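Local coordinates for protein alcohol oxidase (Myceliophthora thermophila, PDB 6F74) that binds FAD and probably acts as a VAO-type flavoprotein oxidase, passing electrons from its substrate to oxygen, at residues Ile96-Cys106 / Ser119-Tyr127; Ala145-Ser156 / Ser165-His176. All coordinates share one frame; numbering follows the deposited sequence.

In the fold
Along the chain the two contacts come in series: interaction 1 closes within the loop between helix 88-93 and strand 128-131, and interaction 2 opens at the end of helix 135-147. Their centres lie 14 Å apart on the same side of the chain's centre. Interaction 2 pairs strands 152-155 and 171-174 of the mixed four-stranded sheet, and Tyr127, at the end of interaction 1, leads into the neighbouring strand 128-131. A salt bridge of 2.7 Å from Arg98 NE to Asp166 OD1 joins them directly. Both touch FAD, interaction 1 at the methyl-bearing end of the isoalloxazine and interaction 2 at the adenosine and pyrophosphate, so linked loop and sheet segments serve both ends of the cofactor.

Interaction 1: residues Ile96-Cys106 / Ser119-Tyr127; sequences IGRNYPYNITC and SCILGSLPY. With NAG (2-acetamido-2-deoxy-beta-D-glucopyranose), chain E; FAD (flavin-adenine dinucleotide), chain I.
A disulfide locks Cys106 to Cys120, with SG to SG at 2.0 Å and chi3 at -87°, close to the 90° magnitude of an unstrained bridge. Hydrogen bonds continue the closure at Thr105. Ile121 N donates to Thr105 O at 3.0 Å, nearly straight, although it approaches above the carbonyl plane. With chi1 at 56°, Thr105 OG1 sits between the backbone N and carbonyl carbon and gives its proton to Ile121 O at 2.9 Å, so the carbonyl and hydroxyl of Thr105 both grip Ile121. A water donates to this hydroxyl and to Asn103 O; another links Asn103 ND2 to Ser124 OG. Gly123, in a type II' turn, lies where a CB would clash with Thr105 OG1.

The apolar cluster centres on Ile96. Its CD1 meets Leu122 CD1 tightly at 3.5 Å, the two side chains crossing nearly perpendicular, and Leu125 CD1 at 3.8 Å; CG2 lies 3.9 Å from Pro126 CD. Arg98 slides past Leu125 CD2, while its charge pairs with Asp166 and Glu172.

Two bound groups flank the loop. Asn103 ND2 carries NAG through a covalent bond to C1. Tyr100 OH lies 3.6 Å from FAD C7M, the CD2 side of its ring also lies against FAD C8M (CD2 to C8M 3.4 Å), and FAD C9 lies in the ring plane at the tyrosine's edge. Replacing Tyr100 with an alanine would probably open a gap beside the flavin's methyl groups. Covalent, polar and apolar ties thus close one loop, which carries a glycan at Asn103 and borders the flavin at Tyr100.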
# COMPACT_ATOMS: atom_id res chain seq x y z
N ILE A 96 -16.62 1.81 -6.40
CA ILE A 96 -15.96 0.51 -6.48
C ILE A 96 -14.85 0.48 -7.56
O ILE A 96 -14.51 -0.57 -8.11
CB ILE A 96 -16.94 -0.65 -6.67
CG1 ILE A 96 -17.77 -0.45 -7.92
CG2 ILE A 96 -17.86 -0.74 -5.45
CD1 ILE A 96 -18.46 -1.70 -8.39
N GLY A 97 -14.29 1.65 -7.82
CA GLY A 97 -13.11 1.74 -8.66
C GLY A 97 -11.90 1.31 -7.87
O GLY A 97 -11.73 1.73 -6.71
N ARG A 98 -11.07 0.47 -8.50
CA ARG A 98 -9.93 -0.12 -7.85
C ARG A 98 -8.65 0.06 -8.67
O ARG A 98 -8.58 -0.33 -9.84
CB ARG A 98 -10.19 -1.61 -7.67
CG ARG A 98 -11.34 -1.90 -6.69
CD ARG A 98 -10.91 -1.72 -5.26
NE ARG A 98 -12.03 -1.91 -4.34
CZ ARG A 98 -12.95 -0.99 -4.04
NH1 ARG A 98 -12.95 0.20 -4.62
NH2 ARG A 98 -13.95 -1.30 -3.21
N ASN A 99 -7.65 0.69 -8.07
CA ASN A 99 -6.36 0.86 -8.75
C ASN A 99 -5.73 -0.51 -9.08
O ASN A 99 -5.31 -0.76 -10.18
CB ASN A 99 -5.42 1.66 -7.87
CG ASN A 99 -5.52 3.13 -8.10
OD1 ASN A 99 -4.56 3.74 -8.50
ND2 ASN A 99 -6.69 3.72 -7.84
N TYR A 100 -5.67 -1.38 -8.08
CA TYR A 100 -5.16 -2.71 -8.24
C TYR A 100 -6.27 -3.74 -7.94
O TYR A 100 -6.31 -4.33 -6.89
CB TYR A 100 -3.99 -2.89 -7.31
CG TYR A 100 -2.84 -1.93 -7.56
CD1 TYR A 100 -2.12 -1.95 -8.75
CD2 TYR A 100 -2.48 -1.02 -6.59
CE1 TYR A 100 -1.07 -1.07 -8.97
CE2 TYR A 100 -1.40 -0.15 -6.78
CZ TYR A 100 -0.71 -0.16 -7.96
OH TYR A 100 0.33 0.74 -8.10
N PRO A 101 -7.19 -3.93 -8.88
CA PRO A 101 -8.37 -4.76 -8.59
C PRO A 101 -7.99 -6.18 -8.23
O PRO A 101 -7.19 -6.79 -8.94
CB PRO A 101 -9.15 -4.71 -9.91
CG PRO A 101 -8.15 -4.37 -10.95
CD PRO A 101 -7.22 -3.41 -10.27
N TYR A 102 -8.53 -6.68 -7.12
CA TYR A 102 -8.04 -7.93 -6.54
C TYR A 102 -8.46 -9.14 -7.41
O TYR A 102 -7.75 -10.14 -7.49
CB TYR A 102 -8.51 -8.08 -5.08
CG TYR A 102 -7.99 -9.36 -4.45
CD1 TYR A 102 -6.66 -9.50 -4.14
CD2 TYR A 102 -8.83 -10.45 -4.26
CE1 TYR A 102 -6.17 -10.67 -3.60
CE2 TYR A 102 -8.35 -11.64 -3.73
CZ TYR A 102 -7.01 -11.74 -3.40
OH TYR A 102 -6.52 -12.90 -2.88
N ASN A 103 -9.60 -9.02 -8.08
CA ASN A 103 -10.16 -10.08 -8.91
C ASN A 103 -11.04 -9.43 -9.96
O ASN A 103 -12.20 -9.09 -9.68
CB ASN A 103 -10.98 -11.04 -8.05
CG ASN A 103 -11.29 -12.35 -8.76
OD1 ASN A 103 -10.75 -12.64 -9.83
ND2 ASN A 103 -12.17 -13.14 -8.14
N ILE A 104 -10.48 -9.27 -11.16
CA ILE A 104 -11.20 -8.64 -12.28
C ILE A 104 -12.25 -9.64 -12.79
O ILE A 104 -11.93 -10.56 -13.58
CB ILE A 104 -10.22 -8.21 -13.42
CG1 ILE A 104 -9.21 -7.17 -12.92
CG2 ILE A 104 -10.96 -7.64 -14.62
CD1 ILE A 104 -8.11 -6.80 -13.90
N THR A 105 -13.48 -9.48 -12.32
CA THR A 105 -14.62 -10.29 -12.74
C THR A 105 -15.51 -9.57 -13.75
O THR A 105 -16.53 -10.11 -14.18
CB THR A 105 -15.47 -10.70 -11.52
OG1 THR A 105 -15.91 -9.52 -10.78
CG2 THR A 105 -14.63 -11.64 -10.63
N CYS A 106 -15.15 -8.34 -14.11
CA CYS A 106 -15.78 -7.60 -15.19
C CYS A 106 -14.74 -6.78 -15.93
O CYS A 106 -14.55 -5.60 -15.67
CB CYS A 106 -16.90 -6.71 -14.62
SG CYS A 106 -17.78 -5.77 -15.89
N SER A 119 -17.64 -12.52 -19.45
CA SER A 119 -18.75 -12.21 -18.58
C SER A 119 -18.43 -11.06 -17.69
O SER A 119 -17.24 -10.73 -17.51
CB SER A 119 -19.07 -13.45 -17.73
OG SER A 119 -20.42 -13.53 -17.72
N CYS A 120 -19.45 -10.42 -17.14
CA CYS A 120 -19.26 -9.28 -16.23
C CYS A 120 -20.15 -9.48 -15.01
O CYS A 120 -21.38 -9.41 -15.10
CB CYS A 120 -19.64 -8.00 -16.90
SG CYS A 120 -19.65 -6.54 -15.79
N ILE A 121 -19.51 -9.72 -13.87
CA ILE A 121 -20.21 -9.65 -12.58
C ILE A 121 -19.50 -8.70 -11.62
O ILE A 121 -18.33 -8.34 -11.83
CB ILE A 121 -20.40 -11.04 -11.93
CG1 ILE A 121 -19.06 -11.64 -11.55
CG2 ILE A 121 -21.22 -11.93 -12.85
CD1 ILE A 121 -19.18 -12.90 -10.68
N LEU A 122 -20.23 -8.34 -10.58
CA LEU A 122 -19.69 -7.51 -9.50
C LEU A 122 -18.54 -8.23 -8.80
O LEU A 122 -17.48 -7.64 -8.50
CB LEU A 122 -20.81 -7.14 -8.52
CG LEU A 122 -20.58 -5.99 -7.55
CD1 LEU A 122 -20.28 -4.64 -8.17
CD2 LEU A 122 -21.84 -5.80 -6.75
N GLY A 123 -18.75 -9.52 -8.56
CA GLY A 123 -17.80 -10.34 -7.84
C GLY A 123 -17.83 -10.03 -6.36
O GLY A 123 -18.90 -10.03 -5.72
N SER A 124 -16.65 -9.78 -5.83
CA SER A 124 -16.45 -9.49 -4.44
C SER A 124 -16.44 -7.98 -4.16
O SER A 124 -16.08 -7.56 -3.06
CB SER A 124 -15.14 -10.13 -3.99
OG SER A 124 -14.04 -9.66 -4.77
N LEU A 125 -16.84 -7.17 -5.12
CA LEU A 125 -16.94 -5.74 -4.88
C LEU A 125 -18.26 -5.47 -4.19
O LEU A 125 -19.22 -6.18 -4.46
CB LEU A 125 -16.85 -4.95 -6.19
CG LEU A 125 -15.53 -5.03 -6.95
CD1 LEU A 125 -15.60 -4.24 -8.23
CD2 LEU A 125 -14.38 -4.50 -6.13
N PRO A 126 -18.33 -4.45 -3.31
CA PRO A 126 -19.56 -4.07 -2.63
C PRO A 126 -20.72 -3.77 -3.56
O PRO A 126 -20.54 -3.21 -4.65
CB PRO A 126 -19.17 -2.77 -1.88
CG PRO A 126 -17.72 -2.90 -1.67
CD PRO A 126 -17.19 -3.60 -2.89
N TYR A 127 -21.92 -4.14 -3.10
CA TYR A 127 -23.17 -4.04 -3.85
C TYR A 127 -23.83 -2.67 -3.68
O TYR A 127 -24.48 -2.15 -4.60
CB TYR A 127 -24.06 -5.20 -3.40
CG TYR A 127 -25.32 -5.45 -4.21
CD1 TYR A 127 -25.30 -6.25 -5.36
CD2 TYR A 127 -26.53 -4.93 -3.78
CE1 TYR A 127 -26.45 -6.50 -6.07
CE2 TYR A 127 -27.69 -5.16 -4.50
CZ TYR A 127 -27.65 -5.96 -5.62
OH TYR A 127 -28.84 -6.15 -6.28
C1 NAG E . -12.56 -14.44 -8.61
C2 NAG E . -12.22 -15.41 -7.48
C3 NAG E . -12.72 -16.81 -7.83
C4 NAG E . -14.19 -16.80 -8.16
C5 NAG E . -14.46 -15.77 -9.25
C6 NAG E . -15.93 -15.55 -9.53
C7 NAG E . -10.20 -15.18 -6.05
C8 NAG E . -8.74 -15.44 -5.93
N2 NAG E . -10.79 -15.54 -7.21
O3 NAG E . -12.51 -17.68 -6.73
O4 NAG E . -14.58 -18.12 -8.58
O5 NAG E . -13.97 -14.53 -8.80
O6 NAG E . -16.60 -15.09 -8.34
O7 NAG E . -10.80 -14.66 -5.11
PA FAD I . -8.27 1.72 0.61
O1A FAD I . -8.41 0.60 -0.42
O2A FAD I . -9.30 2.80 0.56
O5B FAD I . -8.26 1.04 2.03
C5B FAD I . -7.21 0.17 2.37
C4B FAD I . -7.57 -0.57 3.64
O4B FAD I . -7.67 0.40 4.67
C3B FAD I . -8.90 -1.29 3.64
O3B FAD I . -8.79 -2.38 4.56
C2B FAD I . -9.87 -0.30 4.24
O2B FAD I . -10.94 -0.88 4.99
C1B FAD I . -8.99 0.45 5.21
N9A FAD I . -9.33 1.85 5.44
C8A FAD I . -9.20 2.86 4.57
N7A FAD I . -9.57 4.03 5.13
C5A FAD I . -9.93 3.76 6.38
C6A FAD I . -10.40 4.56 7.51
N6A FAD I . -10.54 5.89 7.30
N1A FAD I . -10.69 3.92 8.67
C2A FAD I . -10.53 2.58 8.79
N3A FAD I . -10.07 1.77 7.80
C4A FAD I . -9.76 2.32 6.60
N1 FAD I . 2.19 2.38 -0.24
C2 FAD I . 3.39 2.83 0.21
O2 FAD I . 3.77 2.49 1.36
N3 FAD I . 4.16 3.66 -0.52
C4 FAD I . 3.82 4.07 -1.75
O4 FAD I . 4.54 4.82 -2.43
C4X FAD I . 2.54 3.60 -2.33
N5 FAD I . 2.14 3.96 -3.56
C5X FAD I . 0.96 3.53 -4.06
C6 FAD I . 0.56 3.93 -5.33
C7 FAD I . -0.65 3.53 -5.88
C7M FAD I . -0.91 4.04 -7.27
C8 FAD I . -1.56 2.66 -5.08
C8M FAD I . -2.92 2.21 -5.59
C9 FAD I . -1.15 2.23 -3.82
C9A FAD I . 0.07 2.63 -3.26
N10 FAD I . 0.50 2.25 -1.96
C10 FAD I . 1.73 2.71 -1.47
C1' FAD I . -0.25 1.29 -1.11
C2' FAD I . -1.14 1.80 -0.03
O2' FAD I . -0.32 2.08 1.10
C3' FAD I . -2.15 0.71 0.36
O3' FAD I . -2.83 0.19 -0.79
C4' FAD I . -3.16 1.21 1.38
O4' FAD I . -4.06 0.15 1.71
C5' FAD I . -3.93 2.42 0.85
O5' FAD I . -4.86 2.87 1.82
P FAD I . -6.13 3.58 1.20
O1P FAD I . -5.70 4.61 0.19
O2P FAD I . -6.98 3.99 2.35
O3P FAD I . -6.78 2.33 0.41
O HOH W 1 -14.42 -9.03 -8.22
O HOH W 2 -13.81 -12.01 -6.00

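Interaction 2: residues Ala145-Ser156 / Ser165-His176; sequences AKQHNIRLVTSS and SDGYGGLELWLH. With FAD (flavin-adenine dinucleotide), chain I.
Arg151 is fully extended in all four torsions (chi1 175°), and this lays one guanidinium face over Gly167, where NH1 stands 3.3 Å from CA. A CB on Gly167 would collide with Arg151 CZ. In the guanidinium plane NH1 donates to a water that also binds Tyr168 O, and its charge is paired with Glu589. At Val153, chi1 of -178° sends CG1 opposite the backbone N, 3.3 Å from Ser165 O.

Between these segments runs a parallel ladder, strand 152-155 against 171-174 with axes at 28°. Its backbone bonds alternate from strand to strand: Val153 N to Leu171 O spans 2.9 Å, and Ser155 O receives Leu175 N at 2.8 Å. Strand 128-131, helix 135-147 and strand 152-155 form a beta-alpha-beta crossover, with 171-174 inserted between the two strands, within the PCMH-type FAD-binding domain. The helix closes in a Schellman motif with Asn149 at C-prime, and covers the sheet face bearing Leu152, Leu171 and Leu173. On that side Leu152 CD1 packs 4.0 Å from Leu173 CB.

Around the C-terminal half of strand 152-155, hydroxyls and a carbonyl hold the cofactor. Within the strand Thr154 O accepts from FAD O2B; just after it Ser156 OG donates to FAD N7A at 2.7 Å; and in the loop before strand 171-174 Ser165 OG donates to the phosphate oxygen O1A at 2.6 Å.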
# COMPACT_ATOMS: atom_id res chain seq x y z
N ALA A 145 -25.73 -1.15 8.71
CA ALA A 145 -25.00 -2.41 8.44
C ALA A 145 -25.21 -3.40 9.57
O ALA A 145 -25.53 -4.57 9.35
CB ALA A 145 -23.52 -2.15 8.28
N LYS A 146 -25.03 -2.90 10.80
CA LYS A 146 -25.21 -3.71 12.00
C LYS A 146 -26.68 -4.12 12.17
O LYS A 146 -26.97 -5.25 12.47
CB LYS A 146 -24.75 -2.95 13.26
CG LYS A 146 -23.28 -2.61 13.34
CD LYS A 146 -22.89 -2.15 14.74
CE LYS A 146 -23.54 -0.84 15.14
NZ LYS A 146 -23.19 -0.44 16.51
N GLN A 147 -27.59 -3.19 11.94
CA GLN A 147 -29.01 -3.48 12.10
C GLN A 147 -29.49 -4.58 11.14
O GLN A 147 -30.21 -5.50 11.59
CB GLN A 147 -29.84 -2.23 11.87
CG GLN A 147 -31.33 -2.44 12.20
CD GLN A 147 -32.17 -1.26 11.93
OE1 GLN A 147 -31.67 -0.20 11.59
NE2 GLN A 147 -33.47 -1.41 12.12
N HIS A 148 -29.08 -4.51 9.87
CA HIS A 148 -29.49 -5.49 8.89
C HIS A 148 -28.49 -6.62 8.66
O HIS A 148 -28.64 -7.40 7.72
CB HIS A 148 -29.93 -4.83 7.58
CG HIS A 148 -31.01 -3.82 7.76
ND1 HIS A 148 -32.36 -4.14 7.83
CD2 HIS A 148 -30.94 -2.48 7.89
CE1 HIS A 148 -33.07 -3.03 7.98
NE2 HIS A 148 -32.24 -2.00 7.99
N ASN A 149 -27.50 -6.73 9.56
CA ASN A 149 -26.47 -7.75 9.53
C ASN A 149 -25.81 -7.86 8.16
O ASN A 149 -25.63 -8.97 7.61
CB ASN A 149 -27.06 -9.08 10.01
CG ASN A 149 -26.09 -10.25 9.90
OD1 ASN A 149 -24.93 -10.14 10.30
ND2 ASN A 149 -26.57 -11.36 9.37
N ILE A 150 -25.49 -6.71 7.60
CA ILE A 150 -24.89 -6.61 6.28
C ILE A 150 -23.41 -6.25 6.51
O ILE A 150 -23.10 -5.37 7.35
CB ILE A 150 -25.57 -5.51 5.43
CG1 ILE A 150 -27.02 -5.87 5.15
CG2 ILE A 150 -24.83 -5.27 4.12
CD1 ILE A 150 -27.73 -4.92 4.19
N ARG A 151 -22.54 -6.89 5.73
CA ARG A 151 -21.10 -6.69 5.84
C ARG A 151 -20.72 -5.26 5.49
O ARG A 151 -21.08 -4.75 4.42
CB ARG A 151 -20.33 -7.67 4.92
CG ARG A 151 -18.83 -7.44 4.90
CD ARG A 151 -18.07 -8.35 4.00
NE ARG A 151 -16.64 -8.05 4.02
CZ ARG A 151 -15.70 -8.74 3.37
NH1 ARG A 151 -16.03 -9.82 2.64
NH2 ARG A 151 -14.40 -8.38 3.44
N LEU A 152 -20.01 -4.60 6.41
CA LEU A 152 -19.57 -3.23 6.19
C LEU A 152 -18.17 -3.24 5.63
O LEU A 152 -17.26 -3.79 6.24
CB LEU A 152 -19.61 -2.39 7.48
CG LEU A 152 -19.24 -0.91 7.32
CD1 LEU A 152 -20.30 -0.17 6.53
CD2 LEU A 152 -19.08 -0.26 8.68
N VAL A 153 -18.00 -2.60 4.47
CA VAL A 153 -16.72 -2.47 3.82
C VAL A 153 -16.31 -0.99 3.83
O VAL A 153 -17.08 -0.13 3.44
CB VAL A 153 -16.77 -3.05 2.37
CG1 VAL A 153 -15.41 -2.95 1.71
CG2 VAL A 153 -17.24 -4.52 2.40
N THR A 154 -15.10 -0.72 4.27
CA THR A 154 -14.60 0.66 4.38
C THR A 154 -13.62 0.93 3.25
O THR A 154 -12.70 0.16 3.03
CB THR A 154 -13.96 0.89 5.77
OG1 THR A 154 -14.94 0.67 6.80
CG2 THR A 154 -13.38 2.34 5.91
N SER A 155 -13.83 2.03 2.53
CA SER A 155 -12.89 2.46 1.49
C SER A 155 -12.68 3.96 1.58
O SER A 155 -13.64 4.72 1.57
CB SER A 155 -13.43 2.07 0.13
OG SER A 155 -12.54 2.40 -0.91
N SER A 156 -11.42 4.38 1.72
CA SER A 156 -11.07 5.80 1.51
C SER A 156 -10.80 6.10 0.04
O SER A 156 -11.24 7.14 -0.44
CB SER A 156 -9.86 6.20 2.33
OG SER A 156 -10.21 6.21 3.72
N SER A 165 -10.37 -3.47 1.10
CA SER A 165 -11.53 -2.59 0.91
C SER A 165 -12.59 -3.18 -0.06
O SER A 165 -13.29 -2.43 -0.76
CB SER A 165 -11.06 -1.21 0.44
OG SER A 165 -10.28 -1.25 -0.74
N ASP A 166 -12.68 -4.51 -0.13
CA ASP A 166 -13.70 -5.23 -0.94
C ASP A 166 -14.62 -6.05 -0.00
O ASP A 166 -14.35 -6.19 1.18
CB ASP A 166 -13.03 -6.18 -1.97
CG ASP A 166 -12.25 -5.44 -3.06
OD1 ASP A 166 -12.17 -4.20 -3.02
OD2 ASP A 166 -11.67 -6.08 -3.98
N GLY A 167 -15.68 -6.61 -0.55
CA GLY A 167 -16.41 -7.66 0.17
C GLY A 167 -17.68 -8.02 -0.54
O GLY A 167 -18.53 -7.16 -0.70
N TYR A 168 -17.80 -9.27 -0.97
CA TYR A 168 -19.02 -9.79 -1.61
C TYR A 168 -20.26 -9.43 -0.81
O TYR A 168 -20.31 -9.66 0.41
CB TYR A 168 -18.98 -11.35 -1.81
CG TYR A 168 -20.27 -11.92 -2.35
CD1 TYR A 168 -20.52 -11.94 -3.72
CD2 TYR A 168 -21.26 -12.37 -1.51
CE1 TYR A 168 -21.72 -12.43 -4.24
CE2 TYR A 168 -22.48 -12.90 -2.02
CZ TYR A 168 -22.68 -12.92 -3.37
OH TYR A 168 -23.85 -13.39 -3.90
N GLY A 169 -21.24 -8.87 -1.50
CA GLY A 169 -22.54 -8.58 -0.92
C GLY A 169 -22.51 -7.49 0.16
O GLY A 169 -23.37 -7.47 1.04
N GLY A 170 -21.52 -6.63 0.08
CA GLY A 170 -21.22 -5.68 1.13
C GLY A 170 -21.92 -4.36 0.98
O GLY A 170 -22.41 -4.03 -0.10
N LEU A 171 -21.96 -3.61 2.07
CA LEU A 171 -22.35 -2.20 2.06
C LEU A 171 -21.07 -1.42 2.27
O LEU A 171 -20.43 -1.53 3.33
CB LEU A 171 -23.36 -1.92 3.17
CG LEU A 171 -23.75 -0.46 3.43
CD1 LEU A 171 -24.25 0.26 2.16
CD2 LEU A 171 -24.83 -0.42 4.49
N GLU A 172 -20.67 -0.63 1.27
CA GLU A 172 -19.44 0.14 1.37
C GLU A 172 -19.64 1.50 2.07
O GLU A 172 -20.47 2.29 1.66
CB GLU A 172 -18.82 0.34 -0.00
CG GLU A 172 -17.45 1.01 0.03
CD GLU A 172 -16.89 1.26 -1.34
OE1 GLU A 172 -17.32 2.24 -1.95
OE2 GLU A 172 -15.99 0.52 -1.78
N LEU A 173 -18.88 1.74 3.13
CA LEU A 173 -18.69 3.07 3.65
C LEU A 173 -17.60 3.72 2.85
O LEU A 173 -16.40 3.46 3.09
CB LEU A 173 -18.32 3.00 5.13
CG LEU A 173 -18.01 4.35 5.79
CD1 LEU A 173 -19.24 5.25 5.82
CD2 LEU A 173 -17.50 4.08 7.18
N TRP A 174 -17.99 4.54 1.88
CA TRP A 174 -17.03 5.27 1.02
C TRP A 174 -16.72 6.65 1.61
O TRP A 174 -17.59 7.51 1.70
CB TRP A 174 -17.64 5.40 -0.37
CG TRP A 174 -16.72 5.86 -1.45
CD1 TRP A 174 -15.36 5.63 -1.55
CD2 TRP A 174 -17.08 6.60 -2.61
NE1 TRP A 174 -14.87 6.21 -2.71
CE2 TRP A 174 -15.90 6.81 -3.37
CE3 TRP A 174 -18.29 7.10 -3.09
CZ2 TRP A 174 -15.91 7.49 -4.59
CZ3 TRP A 174 -18.30 7.80 -4.30
CH2 TRP A 174 -17.11 7.99 -5.04
N LEU A 175 -15.46 6.85 2.01
CA LEU A 175 -15.05 8.05 2.73
C LEU A 175 -14.42 9.12 1.86
O LEU A 175 -13.97 10.14 2.37
CB LEU A 175 -14.11 7.64 3.86
CG LEU A 175 -14.79 6.72 4.90
CD1 LEU A 175 -13.73 6.20 5.86
CD2 LEU A 175 -15.90 7.44 5.66
N HIS A 176 -14.43 8.93 0.55
CA HIS A 176 -13.67 9.79 -0.38
C HIS A 176 -14.09 11.27 -0.32
O HIS A 176 -13.28 12.15 -0.51
CB HIS A 176 -13.77 9.22 -1.78
CG HIS A 176 -12.98 9.95 -2.81
ND1 HIS A 176 -13.57 10.57 -3.89
CD2 HIS A 176 -11.65 10.12 -2.96
CE1 HIS A 176 -12.63 11.12 -4.63
NE2 HIS A 176 -11.46 10.83 -4.11
PA FAD I . -8.27 1.72 0.61
O1A FAD I . -8.41 0.60 -0.42
O2A FAD I . -9.30 2.80 0.56
O5B FAD I . -8.26 1.04 2.03
C5B FAD I . -7.21 0.17 2.37
C4B FAD I . -7.57 -0.57 3.64
O4B FAD I . -7.67 0.40 4.67
C3B FAD I . -8.90 -1.29 3.64
O3B FAD I . -8.79 -2.38 4.56
C2B FAD I . -9.87 -0.30 4.24
O2B FAD I . -10.94 -0.88 4.99
C1B FAD I . -8.99 0.45 5.21
N9A FAD I . -9.33 1.85 5.44
C8A FAD I . -9.20 2.86 4.57
N7A FAD I . -9.57 4.03 5.13
C5A FAD I . -9.93 3.76 6.38
C6A FAD I . -10.40 4.56 7.51
N6A FAD I . -10.54 5.89 7.30
N1A FAD I . -10.69 3.92 8.67
C2A FAD I . -10.53 2.58 8.79
N3A FAD I . -10.07 1.77 7.80
C4A FAD I . -9.76 2.32 6.60
N1 FAD I . 2.19 2.38 -0.24
C2 FAD I . 3.39 2.83 0.21
O2 FAD I . 3.77 2.49 1.36
N3 FAD I . 4.16 3.66 -0.52
C4 FAD I . 3.82 4.07 -1.75
O4 FAD I . 4.54 4.82 -2.43
C4X FAD I . 2.54 3.60 -2.33
N5 FAD I . 2.14 3.96 -3.56
C5X FAD I . 0.96 3.53 -4.06
C6 FAD I . 0.56 3.93 -5.33
C7 FAD I . -0.65 3.53 -5.88
C7M FAD I . -0.91 4.04 -7.27
C8 FAD I . -1.56 2.66 -5.08
C8M FAD I . -2.92 2.21 -5.59
C9 FAD I . -1.15 2.23 -3.82
C9A FAD I . 0.07 2.63 -3.26
N10 FAD I . 0.50 2.25 -1.96
C10 FAD I . 1.73 2.71 -1.47
C1' FAD I . -0.25 1.29 -1.11
C2' FAD I . -1.14 1.80 -0.03
O2' FAD I . -0.32 2.08 1.10
C3' FAD I . -2.15 0.71 0.36
O3' FAD I . -2.83 0.19 -0.79
C4' FAD I . -3.16 1.21 1.38
O4' FAD I . -4.06 0.15 1.71
C5' FAD I . -3.93 2.42 0.85
O5' FAD I . -4.86 2.87 1.82
P FAD I . -6.13 3.58 1.20
O1P FAD I . -5.70 4.61 0.19
O2P FAD I . -6.98 3.99 2.35
O3P FAD I . -6.78 2.33 0.41
O HOH W 3 -18.60 -10.92 2.43
O HOH W 4 -22.99 -8.91 3.43